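Local coordinates for protein colicin B (Escherichia coli, PDB 1RH1) that forms channels in the cytoplasmic membrane of Escherichia coli and closely related bacteria, depolarising it and dissipating the energy of the cell, at residues A[112-117]-A[186-191]; A[213-218]-A[222-227]; A[327-332]-A[349-354]. All coordinates share one frame; numbering follows the deposited sequence.

Contact 1: residues A[112-117]-A[186-191]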
ATOM      1  N   GLY A 112     -14.950  10.732  -9.397  1.00 11.21           N
ATOM      2  CA  GLY A 112     -15.070  11.427  -8.125  1.00 11.61           C
ATOM      3  C   GLY A 112     -13.969  11.049  -7.132  1.00 11.36           C
ATOM      4  O   GLY A 112     -14.072  11.259  -5.919  1.00 18.46           O
ATOM      5  N   GLY A 113     -12.884  10.480  -7.649  1.00  8.88           N
ATOM      6  CA  GLY A 113     -11.748  10.051  -6.857  1.00  4.95           C
ATOM      7  C   GLY A 113     -11.939   8.668  -6.285  1.00  5.40           C
ATOM      8  O   GLY A 113     -13.053   8.156  -6.142  1.00  7.43           O
ATOM      9  N   LEU A 114     -10.792   8.076  -5.960  1.00  7.00           N
ATOM     10  CA  LEU A 114     -10.747   6.770  -5.307  1.00  7.46           C
ATOM     11  C   LEU A 114     -11.333   6.814  -3.884  1.00 11.33           C
ATOM     12  O   LEU A 114     -11.197   7.849  -3.224  1.00 12.43           O
ATOM     13  CB  LEU A 114      -9.296   6.276  -5.221  1.00  6.44           C
ATOM     14  CG  LEU A 114      -8.596   5.747  -6.454  1.00  2.00           C
ATOM     15  CD1 LEU A 114      -7.182   5.348  -6.120  1.00  2.00           C
ATOM     16  CD2 LEU A 114      -9.334   4.536  -6.952  1.00  3.55           C
ATOM     17  N   PRO A 115     -11.980   5.763  -3.340  1.00  8.35           N
ATOM     18  CA  PRO A 115     -12.332   5.650  -1.921  1.00  8.02           C
ATOM     19  C   PRO A 115     -11.132   5.868  -0.984  1.00 11.72           C
ATOM     20  O   PRO A 115     -11.136   6.656  -0.022  1.00  9.83           O
ATOM     21  CB  PRO A 115     -12.921   4.284  -1.873  1.00  7.07           C
ATOM     22  CG  PRO A 115     -13.539   4.114  -3.222  1.00  2.92           C
ATOM     23  CD  PRO A 115     -12.395   4.575  -4.066  1.00  5.01           C
ATOM     24  N   GLU A 116     -10.063   5.154  -1.339  1.00 12.79           N
ATOM     25  CA  GLU A 116      -8.818   5.290  -0.629  1.00  9.93           C
ATOM     26  C   GLU A 116      -7.706   5.388  -1.666  1.00 14.72           C
ATOM     27  O   GLU A 116      -7.408   4.453  -2.422  1.00 14.57           O
ATOM     28  CB  GLU A 116      -8.596   4.099   0.249  1.00 12.70           C
ATOM     29  CG  GLU A 116      -7.567   4.336   1.325  1.00 17.30           C
ATOM     30  CD  GLU A 116      -7.963   5.328   2.417  1.00 27.27           C
ATOM     31  OE1 GLU A 116      -9.150   5.482   2.751  1.00 31.37           O
ATOM     32  OE2 GLU A 116      -7.043   5.944   2.957  1.00 31.45           O
ATOM     33  N   PRO A 117      -7.075   6.556  -1.728  1.00 10.80           N
ATOM     34  CA  PRO A 117      -5.938   6.833  -2.572  1.00  6.81           C
ATOM     35  C   PRO A 117      -4.777   5.891  -2.351  1.00  7.20           C
ATOM     36  O   PRO A 117      -4.341   5.625  -1.231  1.00  9.27           O
ATOM     37  CB  PRO A 117      -5.621   8.267  -2.257  1.00  7.14           C
ATOM     38  CG  PRO A 117      -6.026   8.394  -0.813  1.00  7.33           C
ATOM     39  CD  PRO A 117      -7.375   7.716  -0.895  1.00 10.86           C
ATOM     40  N   GLY A 186     -10.297  -1.602 -10.106  1.00  2.00           N
ATOM     41  CA  GLY A 186      -9.632  -0.704 -11.025  1.00  2.80           C
ATOM     42  C   GLY A 186      -9.230   0.572 -10.325  1.00  2.00           C
ATOM     43  O   GLY A 186      -9.363   0.672  -9.110  1.00  2.00           O
ATOM     44  N   GLY A 187      -8.700   1.538 -11.069  1.00  2.00           N
ATOM     45  CA  GLY A 187      -8.420   2.831 -10.474  1.00  2.50           C
ATOM     46  C   GLY A 187      -6.966   3.174 -10.235  1.00  2.00           C
ATOM     47  O   GLY A 187      -6.618   4.343 -10.356  1.00  2.00           O
ATOM     48  N   ILE A 188      -6.133   2.229  -9.790  1.00  3.11           N
ATOM     49  CA  ILE A 188      -4.696   2.455  -9.670  1.00  2.00           C
ATOM     50  C   ILE A 188      -3.991   1.630 -10.751  1.00  4.06           C
ATOM     51  O   ILE A 188      -4.581   0.797 -11.451  1.00  2.00           O
ATOM     52  CB  ILE A 188      -4.124   2.047  -8.263  1.00  2.29           C
ATOM     53  CG1 ILE A 188      -4.276   0.570  -7.929  1.00  2.58           C
ATOM     54  CG2 ILE A 188      -4.841   2.904  -7.241  1.00  4.62           C
ATOM     55  CD1 ILE A 188      -3.755   0.192  -6.532  1.00  2.00           C
ATOM     56  N   PRO A 189      -2.713   1.878 -10.991  1.00  4.25           N
ATOM     57  CA  PRO A 189      -1.885   1.049 -11.837  1.00  5.01           C
ATOM     58  C   PRO A 189      -1.759  -0.415 -11.419  1.00  8.34           C
ATOM     59  O   PRO A 189      -0.967  -0.797 -10.557  1.00 14.64           O
ATOM     60  CB  PRO A 189      -0.598   1.848 -11.844  1.00  3.80           C
ATOM     61  CG  PRO A 189      -1.097   3.244 -11.982  1.00  2.28           C
ATOM     62  CD  PRO A 189      -2.085   3.186 -10.845  1.00  6.60           C
ATOM     63  N   MET A 190      -2.557  -1.273 -12.022  1.00  7.45           N
ATOM     64  CA  MET A 190      -2.469  -2.679 -11.684  1.00  7.05           C
ATOM     65  C   MET A 190      -1.738  -3.405 -12.788  1.00  5.70           C
ATOM     66  O   MET A 190      -1.546  -2.878 -13.888  1.00  7.91           O
ATOM     67  CB  MET A 190      -3.881  -3.253 -11.501  1.00  6.69           C
ATOM     68  CG  MET A 190      -4.634  -2.580 -10.364  1.00  4.73           C
ATOM     69  SD  MET A 190      -6.310  -3.160 -10.120  1.00  2.00           S
ATOM     70  CE  MET A 190      -6.903  -2.578 -11.662  1.00  2.00           C
ATOM     71  N   THR A 191      -1.352  -4.643 -12.464  1.00  5.64           N
ATOM     72  CA  THR A 191      -0.640  -5.521 -13.380  1.00  5.94           C
ATOM     73  C   THR A 191      -1.144  -6.963 -13.312  1.00  5.30           C
ATOM     74  O   THR A 191      -1.685  -7.341 -12.280  1.00  8.58           O
ATOM     75  CB  THR A 191       0.832  -5.327 -12.993  1.00  2.13           C
ATOM     76  OG1 THR A 191       1.404  -5.109 -14.262  1.00  5.86           O
ATOM     77  CG2 THR A 191       1.553  -6.438 -12.278  1.00  2.81           C
TER
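Leu114 sets its two methyl groups on two consecutive residues of segment 186-191, Gly187 and Ile188. The tight part is the methyl pair Leu114 CD1 and Ile188 CG2, 3.6 Å apart. The other branch is slacker: CD2 of Leu114 lies 4.0 Å from CA of Gly187, which has no side chain to keep the methyl off its backbone, and 4.4 Å from the carbonyl O of Gly186. The two side chains run at about a right angle to each other, so the leucine meets the isoleucine by a branch methyl and not along its length. With chi1 of Ile188 at 62°, CG1 is wedged between the backbone N and the carbonyl carbon; CG2, anti to the carbonyl carbon, is the methyl that meets CD1 of Leu114.

Gly187 and Ile188 form the corner at which the chain leaves strand 179-186 of the antiparallel sheet and enters strand 189-201 of the mixed sheet. At the phi of 108° and psi of -40° of Gly187, a CB would press on the carbonyl O of Gly186 and would also run into CD2 of Leu114, so backbone and packing both call for glycine. Leu114, in the loop after helix 99-110, therefore packs against the joint between two sheets. Strand 121-128 joins in: Leu114 touches its Ala121, which also shares a backbone hydrogen bond with Gly186. Ile188 also rests on Asp17, the first residue of the TonB box.

Away from the methyl pair the contact is loose. Only 112 Å² is buried in all, and the closest CA pair, Leu114 and Gly187, is still 6.9 Å apart. Gly187 is solvent-exposed. Glu116 points its carboxylate to other partners, OE2 making a salt bridge with Lys312, and Gly113 O accepts a hydrogen bond from the hydroxyl of Tyr254.

Contact 2: residues A[213-218]-A[222-227]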
ATOM      1  N   VAL A 213      -7.252 -27.353 -28.998  1.00  4.60           N
ATOM      2  CA  VAL A 213      -7.318 -27.648 -27.580  1.00  2.31           C
ATOM      3  C   VAL A 213      -5.902 -27.330 -27.127  1.00  6.70           C
ATOM      4  O   VAL A 213      -4.909 -27.811 -27.696  1.00 10.57           O
ATOM      5  CB  VAL A 213      -7.687 -29.157 -27.363  1.00  2.00           C
ATOM      6  CG1 VAL A 213      -7.254 -29.691 -26.011  1.00  2.00           C
ATOM      7  CG2 VAL A 213      -9.183 -29.300 -27.346  1.00  2.00           C
ATOM      8  N   TYR A 214      -5.838 -26.481 -26.095  1.00  6.38           N
ATOM      9  CA  TYR A 214      -4.595 -25.984 -25.515  1.00  2.00           C
ATOM     10  C   TYR A 214      -4.699 -26.080 -24.007  1.00  3.51           C
ATOM     11  O   TYR A 214      -5.823 -26.092 -23.516  1.00  7.03           O
ATOM     12  CB  TYR A 214      -4.370 -24.510 -25.898  1.00  6.37           C
ATOM     13  CG  TYR A 214      -4.379 -24.267 -27.398  1.00  4.80           C
ATOM     14  CD1 TYR A 214      -5.579 -23.965 -28.044  1.00  6.67           C
ATOM     15  CD2 TYR A 214      -3.213 -24.426 -28.141  1.00  3.50           C
ATOM     16  CE1 TYR A 214      -5.615 -23.838 -29.432  1.00  3.85           C
ATOM     17  CE2 TYR A 214      -3.247 -24.295 -29.533  1.00  2.09           C
ATOM     18  CZ  TYR A 214      -4.449 -24.006 -30.165  1.00  4.21           C
ATOM     19  OH  TYR A 214      -4.500 -23.905 -31.541  1.00 11.87           O
ATOM     20  N   SER A 215      -3.602 -26.153 -23.239  1.00  2.00           N
ATOM     21  CA  SER A 215      -3.673 -26.159 -21.778  1.00  3.99           C
ATOM     22  C   SER A 215      -2.917 -24.978 -21.188  1.00  5.11           C
ATOM     23  O   SER A 215      -1.816 -24.654 -21.637  1.00  4.63           O
ATOM     24  CB  SER A 215      -3.078 -27.436 -21.160  1.00  3.28           C
ATOM     25  OG  SER A 215      -1.660 -27.546 -21.255  1.00  6.52           O
ATOM     26  N   ALA A 216      -3.474 -24.339 -20.153  1.00  4.94           N
ATOM     27  CA  ALA A 216      -2.838 -23.182 -19.546  1.00  2.00           C
ATOM     28  C   ALA A 216      -2.834 -23.219 -18.039  1.00  4.57           C
ATOM     29  O   ALA A 216      -3.825 -23.660 -17.455  1.00  8.37           O
ATOM     30  CB  ALA A 216      -3.542 -21.929 -19.920  1.00  2.00           C
ATOM     31  N   PRO A 217      -1.766 -22.770 -17.364  1.00  4.96           N
ATOM     32  CA  PRO A 217      -1.720 -22.645 -15.918  1.00  4.10           C
ATOM     33  C   PRO A 217      -2.494 -21.481 -15.297  1.00  5.56           C
ATOM     34  O   PRO A 217      -1.945 -20.467 -14.839  1.00  7.54           O
ATOM     35  CB  PRO A 217      -0.245 -22.619 -15.639  1.00  2.27           C
ATOM     36  CG  PRO A 217       0.299 -21.870 -16.818  1.00  3.00           C
ATOM     37  CD  PRO A 217      -0.457 -22.515 -17.952  1.00  5.96           C
ATOM     38  N   VAL A 218      -3.822 -21.652 -15.325  1.00  2.93           N
ATOM     39  CA  VAL A 218      -4.737 -20.769 -14.627  1.00  5.62           C
ATOM     40  C   VAL A 218      -4.516 -21.056 -13.149  1.00 12.52           C
ATOM     41  O   VAL A 218      -4.504 -20.132 -12.330  1.00 14.57           O
ATOM     42  CB  VAL A 218      -6.151 -21.081 -15.016  1.00  3.31           C
ATOM     43  CG1 VAL A 218      -7.103 -20.170 -14.285  1.00  2.00           C
ATOM     44  CG2 VAL A 218      -6.264 -20.926 -16.520  1.00  5.92           C
ATOM     45  N   LEU A 222      -3.290 -26.244  -8.520  1.00 15.37           N
ATOM     46  CA  LEU A 222      -4.111 -27.193  -9.255  1.00 11.67           C
ATOM     47  C   LEU A 222      -3.546 -27.491 -10.638  1.00  7.79           C
ATOM     48  O   LEU A 222      -2.708 -26.723 -11.127  1.00 12.13           O
ATOM     49  CB  LEU A 222      -5.507 -26.611  -9.332  1.00  2.78           C
ATOM     50  CG  LEU A 222      -6.099 -26.330  -7.958  1.00  3.29           C
ATOM     51  CD1 LEU A 222      -7.531 -25.958  -8.150  1.00  4.86           C
ATOM     52  CD2 LEU A 222      -6.045 -27.536  -7.044  1.00  2.00           C
ATOM     53  N   PRO A 223      -3.891 -28.591 -11.318  1.00  4.79           N
ATOM     54  CA  PRO A 223      -3.404 -28.858 -12.652  1.00  5.80           C
ATOM     55  C   PRO A 223      -3.915 -27.849 -13.696  1.00  7.45           C
ATOM     56  O   PRO A 223      -4.931 -27.150 -13.520  1.00  6.55           O
ATOM     57  CB  PRO A 223      -3.831 -30.287 -12.864  1.00  3.37           C
ATOM     58  CG  PRO A 223      -5.130 -30.386 -12.111  1.00  2.00           C
ATOM     59  CD  PRO A 223      -4.762 -29.658 -10.845  1.00  7.01           C
ATOM     60  N   ASP A 224      -3.136 -27.780 -14.786  1.00  5.45           N
ATOM     61  CA  ASP A 224      -3.391 -26.886 -15.897  1.00  7.59           C
ATOM     62  C   ASP A 224      -4.797 -27.052 -16.473  1.00  8.29           C
ATOM     63  O   ASP A 224      -5.306 -28.172 -16.610  1.00  7.26           O
ATOM     64  CB  ASP A 224      -2.318 -27.153 -16.949  1.00 12.56           C
ATOM     65  CG  ASP A 224      -0.870 -26.733 -16.621  1.00 18.31           C
ATOM     66  OD1 ASP A 224      -0.117 -26.455 -17.556  1.00 22.37           O
ATOM     67  OD2 ASP A 224      -0.463 -26.688 -15.458  1.00 21.85           O
ATOM     68  N   LEU A 225      -5.483 -25.924 -16.725  1.00  6.77           N
ATOM     69  CA  LEU A 225      -6.833 -25.969 -17.272  1.00  4.07           C
ATOM     70  C   LEU A 225      -6.755 -26.230 -18.767  1.00  5.18           C
ATOM     71  O   LEU A 225      -5.843 -25.745 -19.440  1.00  5.33           O
ATOM     72  CB  LEU A 225      -7.520 -24.652 -16.977  1.00  2.00           C
ATOM     73  CG  LEU A 225      -8.933 -24.441 -17.469  1.00  2.00           C
ATOM     74  CD1 LEU A 225      -9.902 -25.452 -16.909  1.00  2.00           C
ATOM     75  CD2 LEU A 225      -9.334 -23.062 -17.032  1.00  2.00           C
ATOM     76  N   VAL A 226      -7.642 -27.073 -19.292  1.00  3.05           N
ATOM     77  CA  VAL A 226      -7.633 -27.355 -20.712  1.00  2.50           C
ATOM     78  C   VAL A 226      -8.654 -26.416 -21.296  1.00  3.00           C
ATOM     79  O   VAL A 226      -9.784 -26.355 -20.813  1.00  6.05           O
ATOM     80  CB  VAL A 226      -8.008 -28.832 -20.956  1.00  2.00           C
ATOM     81  CG1 VAL A 226      -8.471 -29.078 -22.373  1.00  3.48           C
ATOM     82  CG2 VAL A 226      -6.775 -29.683 -20.812  1.00  2.00           C
ATOM     83  N   LEU A 227      -8.251 -25.668 -22.325  1.00  3.40           N
ATOM     84  CA  LEU A 227      -9.156 -24.737 -22.991  1.00  2.92           C
ATOM     85  C   LEU A 227      -9.455 -25.215 -24.404  1.00  2.92           C
ATOM     86  O   LEU A 227      -8.575 -25.368 -25.243  1.00  2.82           O
ATOM     87  CB  LEU A 227      -8.504 -23.365 -23.002  1.00  2.00           C
ATOM     88  CG  LEU A 227      -8.204 -22.802 -21.629  1.00  2.00           C
ATOM     89  CD1 LEU A 227      -6.943 -21.974 -21.649  1.00  2.00           C
ATOM     90  CD2 LEU A 227      -9.424 -22.046 -21.166  1.00  2.00           C
TER
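An antiparallel beta hairpin pairs strand 213-216 with strand 225-228, the two joined by the loop 217-224, and four backbone hydrogen bonds fix its register. Tyr214 and Leu227 form one hydrogen-bonded pair, with Tyr214 N to Leu227 O at 3.1 Å and Leu227 N to Tyr214 O at 2.7 Å. Ala216 and Leu225 form the next, Ala216 N donating to Leu225 O over 2.8 Å. Between them sits the non-hydrogen-bonded pair of Ser215 and Val226. The N-to-C directions make 150°, antiparallel with a marked twist.

Side chains alternate between two faces. On the face of Tyr214, Ala216, Leu225 and Leu227, the CB of Ala216 meets CD1 of Leu227 at 3.8 Å, a diagonal contact. Leu225 holds CG anti to its backbone N (chi1 179°), and its CD2 lies 3.8 Å from CG2 of Val218, which comes in from beyond the strand end. Val88 of strand 87-90 and Ile283 of strand 281-286 pack against Leu225 from outside. On the opposite face, that of Ser215 and Val226, CG1 of Val213 touches CG1 of Val226 at 3.9 Å. The hairpin lies inside the mixed sheet: Ser215 bonds through its backbone to Val198 on one side, and Val226 to Val88 on the other.

At the turn end, Asp224 lies beside the ring of Pro217, the centre of an inverse gamma turn. That turn gives Ala216 O a second donor: Val218 N (2.9 Å) and Leu225 N (2.9 Å, N-H...O angle 139°) approach it from opposite faces of its carbonyl plane.

Contact 3: residues A[327-332]-A[349-354]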
ATOM      1  N   GLU A 327      10.482  24.833   7.196  1.00 11.56           N
ATOM      2  CA  GLU A 327      10.116  26.195   6.869  1.00 11.92           C
ATOM      3  C   GLU A 327      10.475  27.137   8.004  1.00 10.36           C
ATOM      4  O   GLU A 327      11.063  28.185   7.751  1.00 17.42           O
ATOM      5  CB  GLU A 327       8.646  26.143   6.573  1.00 13.93           C
ATOM      6  CG  GLU A 327       7.878  27.354   6.090  1.00 29.86           C
ATOM      7  CD  GLU A 327       6.371  27.049   6.037  1.00 36.49           C
ATOM      8  OE1 GLU A 327       5.619  27.584   6.864  1.00 38.22           O
ATOM      9  OE2 GLU A 327       5.950  26.260   5.180  1.00 39.43           O
ATOM     10  N   VAL A 328      10.214  26.768   9.260  1.00  6.37           N
ATOM     11  CA  VAL A 328      10.541  27.602  10.414  1.00  5.32           C
ATOM     12  C   VAL A 328      12.044  27.717  10.605  1.00  4.84           C
ATOM     13  O   VAL A 328      12.564  28.779  10.928  1.00  4.86           O
ATOM     14  CB  VAL A 328       9.889  27.001  11.667  1.00  4.29           C
ATOM     15  CG1 VAL A 328      10.290  27.768  12.904  1.00  3.67           C
ATOM     16  CG2 VAL A 328       8.380  27.061  11.515  1.00  2.00           C
ATOM     17  N   ILE A 329      12.766  26.619  10.401  1.00  5.19           N
ATOM     18  CA  ILE A 329      14.219  26.622  10.499  1.00  4.46           C
ATOM     19  C   ILE A 329      14.786  27.496   9.396  1.00  4.00           C
ATOM     20  O   ILE A 329      15.850  28.072   9.576  1.00  4.96           O
ATOM     21  CB  ILE A 329      14.748  25.163  10.386  1.00  3.21           C
ATOM     22  CG1 ILE A 329      14.258  24.379  11.576  1.00  2.00           C
ATOM     23  CG2 ILE A 329      16.262  25.108  10.343  1.00  4.42           C
ATOM     24  CD1 ILE A 329      14.508  25.017  12.952  1.00  2.00           C
ATOM     25  N   ILE A 330      14.106  27.639   8.255  1.00  3.17           N
ATOM     26  CA  ILE A 330      14.622  28.500   7.217  1.00  2.00           C
ATOM     27  C   ILE A 330      14.327  29.944   7.466  1.00  2.26           C
ATOM     28  O   ILE A 330      15.170  30.776   7.121  1.00  2.20           O
ATOM     29  CB  ILE A 330      14.066  28.062   5.886  1.00  5.32           C
ATOM     30  CG1 ILE A 330      14.946  26.875   5.518  1.00  4.37           C
ATOM     31  CG2 ILE A 330      14.083  29.147   4.785  1.00  6.65           C
ATOM     32  CD1 ILE A 330      14.385  26.082   4.330  1.00  9.44           C
ATOM     33  N   SER A 331      13.159  30.222   8.058  1.00  2.00           N
ATOM     34  CA  SER A 331      12.830  31.577   8.447  1.00  2.00           C
ATOM     35  C   SER A 331      13.868  32.049   9.471  1.00  2.00           C
ATOM     36  O   SER A 331      14.420  33.120   9.278  1.00  4.66           O
ATOM     37  CB  SER A 331      11.426  31.593   9.028  1.00  4.36           C
ATOM     38  OG  SER A 331      11.387  31.626  10.462  1.00 10.15           O
ATOM     39  N   VAL A 332      14.206  31.263  10.512  1.00  3.52           N
ATOM     40  CA  VAL A 332      15.224  31.569  11.517  1.00  4.58           C
ATOM     41  C   VAL A 332      16.522  31.921  10.815  1.00  5.56           C
ATOM     42  O   VAL A 332      17.197  32.894  11.119  1.00  5.13           O
ATOM     43  CB  VAL A 332      15.396  30.324  12.444  1.00  5.10           C
ATOM     44  CG1 VAL A 332      16.715  30.316  13.226  1.00  2.00           C
ATOM     45  CG2 VAL A 332      14.230  30.336  13.417  1.00  3.83           C
ATOM     46  N   ARG A 349      19.750  26.199   5.664  1.00 14.52           N
ATOM     47  CA  ARG A 349      19.261  25.409   4.526  1.00 15.65           C
ATOM     48  C   ARG A 349      19.568  23.952   4.840  1.00 11.77           C
ATOM     49  O   ARG A 349      18.640  23.153   4.860  1.00  7.91           O
ATOM     50  CB  ARG A 349      19.955  25.679   3.178  1.00 22.11           C
ATOM     51  CG  ARG A 349      20.122  27.084   2.612  1.00 31.03           C
ATOM     52  CD  ARG A 349      18.843  27.850   2.300  1.00 37.18           C
ATOM     53  NE  ARG A 349      18.658  28.998   3.197  1.00 43.60           N
ATOM     54  CZ  ARG A 349      18.680  30.294   2.821  1.00 44.32           C
ATOM     55  NH1 ARG A 349      18.880  30.675   1.552  1.00 44.86           N
ATOM     56  NH2 ARG A 349      18.475  31.235   3.745  1.00 46.54           N
ATOM     57  N   GLU A 350      20.838  23.652   5.181  1.00  9.24           N
ATOM     58  CA  GLU A 350      21.278  22.320   5.601  1.00  8.69           C
ATOM     59  C   GLU A 350      20.502  21.721   6.774  1.00 10.33           C
ATOM     60  O   GLU A 350      20.073  20.574   6.662  1.00  9.00           O
ATOM     61  CB  GLU A 350      22.744  22.323   6.011  1.00 11.48           C
ATOM     62  CG  GLU A 350      23.780  22.411   4.919  1.00 21.28           C
ATOM     63  CD  GLU A 350      23.997  21.094   4.192  1.00 25.98           C
ATOM     64  OE1 GLU A 350      23.419  20.894   3.117  1.00 31.23           O
ATOM     65  OE2 GLU A 350      24.751  20.265   4.710  1.00 31.85           O
ATOM     66  N   ILE A 351      20.263  22.424   7.895  1.00  7.33           N
ATOM     67  CA  ILE A 351      19.529  21.828   8.997  1.00  7.18           C
ATOM     68  C   ILE A 351      18.109  21.567   8.545  1.00  7.86           C
ATOM     69  O   ILE A 351      17.620  20.453   8.716  1.00  8.36           O
ATOM     70  CB  ILE A 351      19.545  22.742  10.226  1.00  2.45           C
ATOM     71  CG1 ILE A 351      20.970  22.868  10.730  1.00  2.00           C
ATOM     72  CG2 ILE A 351      18.695  22.158  11.324  1.00  2.00           C
ATOM     73  CD1 ILE A 351      21.169  23.498  12.124  1.00  2.00           C
ATOM     74  N   ALA A 352      17.466  22.529   7.889  1.00  6.26           N
ATOM     75  CA  ALA A 352      16.144  22.294   7.360  1.00  6.42           C
ATOM     76  C   ALA A 352      16.124  21.176   6.330  1.00 10.21           C
ATOM     77  O   ALA A 352      15.180  20.399   6.345  1.00  9.39           O
ATOM     78  CB  ALA A 352      15.635  23.534   6.717  1.00  7.26           C
ATOM     79  N   GLU A 353      17.138  21.022   5.460  1.00 18.52           N
ATOM     80  CA  GLU A 353      17.206  19.929   4.477  1.00 22.10           C
ATOM     81  C   GLU A 353      17.233  18.602   5.225  1.00 24.03           C
ATOM     82  O   GLU A 353      16.419  17.708   4.980  1.00 26.44           O
ATOM     83  CB  GLU A 353      18.468  20.026   3.607  1.00 26.13           C
ATOM     84  CG  GLU A 353      18.399  21.051   2.455  1.00 37.91           C
ATOM     85  CD  GLU A 353      19.719  21.485   1.771  1.00 44.82           C
ATOM     86  OE1 GLU A 353      20.664  20.684   1.662  1.00 46.13           O
ATOM     87  OE2 GLU A 353      19.796  22.649   1.335  1.00 47.65           O
ATOM     88  N   ASN A 354      18.122  18.506   6.215  1.00 22.93           N
ATOM     89  CA  ASN A 354      18.224  17.331   7.052  1.00 22.36           C
ATOM     90  C   ASN A 354      16.974  16.962   7.832  1.00 20.88           C
ATOM     91  O   ASN A 354      16.693  15.780   8.044  1.00 21.54           O
ATOM     92  CB  ASN A 354      19.359  17.533   8.010  1.00 22.29           C
ATOM     93  CG  ASN A 354      20.641  16.990   7.434  1.00 25.63           C
ATOM     94  OD1 ASN A 354      21.187  17.502   6.458  1.00 27.35           O
ATOM     95  ND2 ASN A 354      21.114  15.908   8.054  1.00 28.73           N
TER
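Ile329 and Ile351 both have chi1 of -65°, which turns CG1 back beside the backbone N and sets CG2 anti to it. In each residue the CG2 methyl is consequently the group offered to the partner helix, and the two meet at 3.9 Å with the side chains crossing at about a right angle. The same methyl of Ile329 also reaches the backbone, lying 3.8 Å from N of Ala352. Ile330 uses its other branch: with chi2 at 168° the extended arm lays CG1 and CD1 against CB of Ala352, CG1 of Ile330 at 3.6 Å and CD1 at 3.7 Å. The alanine methyl thus sits in the angle between the two isoleucines, with CG2 of Ile329 4.0 Å from CB of Ala352.

The small residue permits a close approach. Ile329 and Ala352 have their CA atoms 5.7 Å apart, and the axes of the two helical segments come within 8.5 Å while running almost exactly antiparallel, at 175°. All the touching atoms across this seam belong to apolar side chains or to the backbone. At its partly exposed flank Arg349 bends its guanidinium group toward the first helix and forms a salt bridge through NH2 with Asp334.

The seam joins the C-terminal part of the long helix 291-340 to helix 342-357 in the helical bundle of the pore-forming domain. Ile493 of helix 479-495 packs on both Ile329 and Ile351, Ser465 of helix 457-472 touches Ile329, and Phe501 of helix 500-510 lies against Ile351.

Following the chain from the N terminus, the three contacts come in series; none nests in or crosses another. Contact 1 closes a long excursion of 68 intervening residues, rich in strands, and ties the loop after helix 99-110 to the corner between strands 179-186 and 189-201. Strand 189-201 neighbours strand 213-216, so contact 2, a hairpin with only three residues between its segments, belongs to the same mixed sheet, although the nearest atoms of contacts 1 and 2 are about 13 Å apart. Helix 291-340 runs into the pore-forming domain, where contact 3 ties its C-terminal part to helix 342-357 across 16 residues; the centres of contacts 2 and 3 are about 61 Å apart.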